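Local coordinates for mandelate racemase/muconate lactonizing enzyme family protein (Sorangium cellulosum, PDB 3S5S) that belongs to the enolase superfamily, pairing an N-terminal capping domain with a modified TIM-barrel domain, at residues I111-A114 with L115-A119; E301-L304 with A305-S309. All blocks are in the same frame, centred on the assembly; numbering follows the deposited sequence.

In the fold
Both contacts are local, each along one helix or at its end, and they come in series along the chain. Interaction 1 lies toward the later part of helix 101-117 in the N-terminal capping domain, whereas interaction 2 opens helix 303-316 in the barrel domain, between the barrel strands 293-296 and 319-322. Their centres lie 16 Å apart and their nearest atoms about 6 Å, without touching. Both reach strand 47-52 and the loop residue His355: Phe49 and His355 each meet Asp113 of interaction 1 and Leu304 of interaction 2. This places both helices beside what is probably the seam between the capping domain and the barrel.

Interaction 1: residues I111-A114 with L115-A119; sequences ILDA and LTKRA
Asp113 and Lys117, one helical turn apart, carry the polar side of this contact. Their side chains cross obliquely, and NZ of Lys117 makes a salt bridge to OD2 of Asp113 at 2.9 Å. The ammonium does not lie in the carboxylate plane but comes in from above it, 42° out. A bend at chi3 (-39°) swings CE across toward the aspartate; nearer the backbone, Lys117 CB lies 3.3 Å from Asp113 O. Both charged ends have further partners: NZ also bonds to Leu47 O, while the carboxylate accepts from the backbone N of Phe49 through OD2 and of His355 through OD1, which should hold its rotation.

Thr116 turns its hydroxyl back toward the preceding turn. With OG1 set between its own backbone N and carbonyl carbon (chi1 53°), it donates to Leu112 O at 2.8 Å. Thr116 N bonds to the same oxygen at 2.9 Å, from the opposite face of the carbonyl plane, so two donors of one residue grip it. On the apolar side, Leu112 CD2 and Leu115 CD2 come only loosely together, 4.5 Å apart.

Helix 85-96 borders this apolar side through Trp85, helix 123-126 lies against Leu112 and Thr116, and strand 28-42 meets Ala114. Leu115 packs on Met121 of the second subunit, while Asp113 and Lys117 tie the helix to strand 47-52 and the residues just before it.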
ATOM      1  N   ILE A 111       2.848  12.953 -11.837  1.00 17.38           N
ATOM      2  CA  ILE A 111       3.020  13.544 -10.508  1.00 17.79           C
ATOM      3  C   ILE A 111       4.151  12.846  -9.702  1.00 17.89           C
ATOM      4  O   ILE A 111       5.107  13.510  -9.257  1.00 18.20           O
ATOM      5  CB  ILE A 111       1.704  13.514  -9.710  1.00 17.42           C
ATOM      6  CG1 ILE A 111       0.677  14.413 -10.391  1.00 17.91           C
ATOM      7  CG2 ILE A 111       1.914  13.910  -8.198  1.00 14.98           C
ATOM      8  CD1 ILE A 111      -0.732  14.343  -9.694  1.00 16.73           C
ATOM      9  N   LEU A 112       4.060  11.522  -9.540  1.00 17.36           N
ATOM     10  CA  LEU A 112       5.114  10.795  -8.800  1.00 16.75           C
ATOM     11  C   LEU A 112       6.474  10.986  -9.436  1.00 15.30           C
ATOM     12  O   LEU A 112       7.487  11.123  -8.750  1.00 14.94           O
ATOM     13  CB  LEU A 112       4.797   9.312  -8.646  1.00 16.26           C
ATOM     14  CG  LEU A 112       3.748   8.950  -7.586  1.00 19.54           C
ATOM     15  CD1 LEU A 112       3.656   7.449  -7.437  1.00 19.76           C
ATOM     16  CD2 LEU A 112       4.156   9.513  -6.241  1.00 24.72           C
ATOM     17  N   ASP A 113       6.497  10.994 -10.760  1.00 15.85           N
ATOM     18  CA  ASP A 113       7.754  11.215 -11.485  1.00 16.85           C
ATOM     19  C   ASP A 113       8.340  12.585 -11.074  1.00 17.51           C
ATOM     20  O   ASP A 113       9.524  12.665 -10.702  1.00 18.19           O
ATOM     21  CB  ASP A 113       7.540  11.126 -13.001  1.00 16.56           C
ATOM     22  CG  ASP A 113       8.826  11.325 -13.780  1.00 19.50           C
ATOM     23  OD1 ASP A 113       9.904  10.745 -13.397  1.00 18.83           O
ATOM     24  OD2 ASP A 113       8.740  12.074 -14.804  1.00 21.54           O
ATOM     25  N   ALA A 114       7.501  13.621 -11.054  1.00 16.54           N
ATOM     26  CA  ALA A 114       7.990  14.962 -10.703  1.00 18.65           C
ATOM     27  C   ALA A 114       8.362  15.010  -9.234  1.00 17.70           C
ATOM     28  O   ALA A 114       9.412  15.533  -8.856  1.00 17.81           O
ATOM     29  CB  ALA A 114       6.924  16.135 -11.057  1.00 18.50           C
ATOM     30  N   LEU A 115       7.475  14.503  -8.394  1.00 18.03           N
ATOM     31  CA  LEU A 115       7.782  14.474  -6.955  1.00 18.39           C
ATOM     32  C   LEU A 115       9.172  13.839  -6.656  1.00 18.06           C
ATOM     33  O   LEU A 115       9.961  14.382  -5.910  1.00 19.67           O
ATOM     34  CB  LEU A 115       6.682  13.768  -6.182  1.00 16.63           C
ATOM     35  CG  LEU A 115       6.838  13.925  -4.653  1.00 18.68           C
ATOM     36  CD1 LEU A 115       6.518  15.379  -4.156  1.00 11.65           C
ATOM     37  CD2 LEU A 115       5.983  12.847  -3.889  1.00 15.22           C
ATOM     38  N   THR A 116       9.464  12.692  -7.251  1.00 18.18           N
ATOM     39  CA  THR A 116      10.695  11.954  -6.914  1.00 18.03           C
ATOM     40  C   THR A 116      11.904  12.527  -7.606  1.00 17.99           C
ATOM     41  O   THR A 116      12.956  12.640  -6.991  1.00 18.81           O
ATOM     42  CB  THR A 116      10.582  10.420  -7.198  1.00 17.48           C
ATOM     43  OG1 THR A 116      10.160  10.183  -8.549  1.00 15.89           O
ATOM     44  CG2 THR A 116       9.563   9.822  -6.251  1.00 19.08           C
ATOM     45  N   LYS A 117      11.758  12.926  -8.863  1.00 16.82           N
ATOM     46  CA  LYS A 117      12.907  13.424  -9.546  1.00 17.52           C
ATOM     47  C   LYS A 117      13.472  14.684  -8.884  1.00 19.38           C
ATOM     48  O   LYS A 117      14.687  14.816  -8.797  1.00 20.57           O
ATOM     49  CB  LYS A 117      12.628  13.565 -11.048  1.00 17.28           C
ATOM     50  CG  LYS A 117      12.679  14.948 -11.624  1.00 19.17           C
ATOM     51  CD  LYS A 117      11.864  15.101 -12.947  1.00 24.20           C
ATOM     52  CE  LYS A 117      11.964  13.903 -13.878  1.00 25.52           C
ATOM     53  NZ  LYS A 117      10.909  13.935 -14.908  1.00 27.28           N
ATOM     54  N   ARG A 118      12.622  15.607  -8.418  1.00 20.16           N
ATOM     55  CA  ARG A 118      13.125  16.861  -7.847  1.00 21.58           C
ATOM     56  C   ARG A 118      13.761  16.568  -6.495  1.00 22.60           C
ATOM     57  O   ARG A 118      14.476  17.406  -5.935  1.00 22.69           O
ATOM     58  CB  ARG A 118      12.011  17.918  -7.679  1.00 22.74           C
ATOM     59  CG  ARG A 118      10.991  17.569  -6.542  1.00 22.37           C
ATOM     60  CD  ARG A 118       9.828  18.558  -6.423  1.00 22.63           C
ATOM     61  NE  ARG A 118      10.313  19.884  -6.058  1.00 26.11           N
ATOM     62  CZ  ARG A 118      10.519  20.282  -4.808  1.00 26.15           C
ATOM     63  NH1 ARG A 118      10.262  19.453  -3.797  1.00 19.57           N
ATOM     64  NH2 ARG A 118      10.973  21.508  -4.577  1.00 26.28           N
ATOM     65  N   ALA A 119      13.471  15.370  -5.979  1.00 21.14           N
ATOM     66  CA  ALA A 119      13.949  14.932  -4.681  1.00 21.12           C
ATOM     67  C   ALA A 119      15.227  14.095  -4.845  1.00 21.22           C
ATOM     68  O   ALA A 119      15.893  13.745  -3.838  1.00 21.01           O
ATOM     69  CB  ALA A 119      12.852  14.119  -3.970  1.00 19.07           C
TER

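Interaction 2: residues E301-L304 with A305-S309; sequences ESVL and AMTAS
Glu301 lies against Ala305 and Met306 through van der Waals contacts. Its CB is 3.9 Å from the Ala305 CB, and its chain, extended beyond CG, runs on past that methyl. Met306 crosses the glutamate at about a right angle; bends at chi2 and chi3 bring its CE to 3.7 Å from Glu301 OE1. The other carboxylate oxygen, OE2, accepts from the backbone N of Met299.

Among the hydrogen bonds, Ser302 OG accepts from Leu304 N at 3.1 Å, and this hydroxyl also pairs with Glu51 OE1, which takes the N-H of Ala305 too. Val303 O receives two donors from Thr307, one turn further along, from opposite faces of its carbonyl plane: N at 2.8 Å and OG1 at 2.5 Å, the latter doubtfully short. With OG1 beside its own backbone N (chi1 -46°), the hydroxyl faces the preceding turn. Regular bonds flank it: Met306 N to Ser302 O, Ala308 N to Leu304 O.

Ser302 is a helix N-cap, its side chain standing in for a carbonyl at the start of helix 303-316. That helix follows strand 293-296 in a beta-alpha-beta unit of the barrel, and Glu51 adds an acceptor from the capping domain at its opening turn.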
ATOM      1  N   GLU A 301       2.379  -0.401 -24.262  1.00 24.75           N
ATOM      2  CA  GLU A 301       3.025   0.747 -23.617  1.00 24.80           C
ATOM      3  C   GLU A 301       4.434   1.015 -24.171  1.00 25.34           C
ATOM      4  O   GLU A 301       5.163   0.078 -24.498  1.00 26.34           O
ATOM      5  CB  GLU A 301       3.087   0.496 -22.086  1.00 23.50           C
ATOM      6  CG  GLU A 301       1.687   0.285 -21.446  1.00 24.14           C
ATOM      7  CD  GLU A 301       1.699  -0.200 -19.991  1.00 23.85           C
ATOM      8  OE1 GLU A 301       2.776  -0.440 -19.401  1.00 25.76           O
ATOM      9  OE2 GLU A 301       0.604  -0.397 -19.435  1.00 24.97           O
ATOM     10  N   SER A 302       4.836   2.282 -24.252  1.00 25.06           N
ATOM     11  CA  SER A 302       6.230   2.603 -24.564  1.00 24.05           C
ATOM     12  C   SER A 302       7.112   2.313 -23.346  1.00 23.21           C
ATOM     13  O   SER A 302       6.654   1.774 -22.310  1.00 22.01           O
ATOM     14  CB  SER A 302       6.359   4.082 -24.921  1.00 24.84           C
ATOM     15  OG  SER A 302       6.323   4.942 -23.759  1.00 22.08           O
ATOM     16  N   VAL A 303       8.372   2.700 -23.491  1.00 23.64           N
ATOM     17  CA  VAL A 303       9.413   2.708 -22.467  1.00 23.38           C
ATOM     18  C   VAL A 303       8.987   3.447 -21.184  1.00 22.86           C
ATOM     19  O   VAL A 303       9.350   3.081 -20.059  1.00 22.45           O
ATOM     20  CB  VAL A 303      10.704   3.332 -23.142  1.00 24.86           C
ATOM     21  CG1 VAL A 303      11.441   4.361 -22.290  1.00 23.59           C
ATOM     22  CG2 VAL A 303      11.614   2.246 -23.708  1.00 25.66           C
ATOM     23  N   LEU A 304       8.205   4.493 -21.359  1.00 22.59           N
ATOM     24  CA  LEU A 304       7.754   5.292 -20.237  1.00 21.44           C
ATOM     25  C   LEU A 304       6.878   4.526 -19.229  1.00 20.57           C
ATOM     26  O   LEU A 304       7.271   4.352 -18.066  1.00 21.15           O
ATOM     27  CB  LEU A 304       7.066   6.571 -20.746  1.00 20.21           C
ATOM     28  CG  LEU A 304       6.377   7.485 -19.730  1.00 20.60           C
ATOM     29  CD1 LEU A 304       7.120   7.566 -18.502  1.00 22.72           C
ATOM     30  CD2 LEU A 304       6.135   8.920 -20.258  1.00 22.74           C
ATOM     31  N   ALA A 305       5.694   4.110 -19.635  1.00 19.54           N
ATOM     32  CA  ALA A 305       4.819   3.388 -18.712  1.00 19.04           C
ATOM     33  C   ALA A 305       5.459   2.041 -18.299  1.00 19.05           C
ATOM     34  O   ALA A 305       5.330   1.616 -17.134  1.00 17.98           O
ATOM     35  CB  ALA A 305       3.418   3.177 -19.328  1.00 18.45           C
ATOM     36  N   MET A 306       6.180   1.397 -19.234  1.00 19.83           N
ATOM     37  CA  MET A 306       6.872   0.153 -18.904  1.00 19.76           C
ATOM     38  C   MET A 306       7.925   0.333 -17.784  1.00 20.65           C
ATOM     39  O   MET A 306       7.931  -0.431 -16.790  1.00 18.80           O
ATOM     40  CB  MET A 306       7.449  -0.499 -20.119  1.00 20.99           C
ATOM     41  CG  MET A 306       6.422  -1.204 -20.993  1.00 24.95           C
ATOM     42  SD  MET A 306       6.349  -2.980 -20.666  1.00 32.09           S
ATOM     43  CE  MET A 306       4.596  -3.379 -20.845  1.00 22.32           C
ATOM     44  N   THR A 307       8.780   1.356 -17.901  1.00 20.97           N
ATOM     45  CA  THR A 307       9.741   1.596 -16.831  1.00 20.85           C
ATOM     46  C   THR A 307       9.014   1.911 -15.522  1.00 20.56           C
ATOM     47  O   THR A 307       9.396   1.443 -14.461  1.00 21.65           O
ATOM     48  CB  THR A 307      10.745   2.712 -17.138  1.00 20.88           C
ATOM     49  OG1 THR A 307      11.250   2.543 -18.468  1.00 21.93           O
ATOM     50  CG2 THR A 307      11.906   2.607 -16.167  1.00 19.69           C
ATOM     51  N   ALA A 308       7.964   2.697 -15.580  1.00 19.89           N
ATOM     52  CA  ALA A 308       7.184   2.917 -14.362  1.00 19.45           C
ATOM     53  C   ALA A 308       6.772   1.583 -13.716  1.00 18.81           C
ATOM     54  O   ALA A 308       6.920   1.410 -12.522  1.00 19.50           O
ATOM     55  CB  ALA A 308       5.944   3.783 -14.661  1.00 18.37           C
ATOM     56  N   SER A 309       6.233   0.662 -14.504  1.00 19.02           N
ATOM     57  CA  SER A 309       5.900  -0.688 -14.041  1.00 19.13           C
ATOM     58  C   SER A 309       7.072  -1.487 -13.502  1.00 19.64           C
ATOM     59  O   SER A 309       6.925  -2.193 -12.517  1.00 19.85           O
ATOM     60  CB  SER A 309       5.275  -1.486 -15.166  1.00 19.36           C
ATOM     61  OG  SER A 309       3.961  -0.979 -15.432  1.00 20.88           O
TER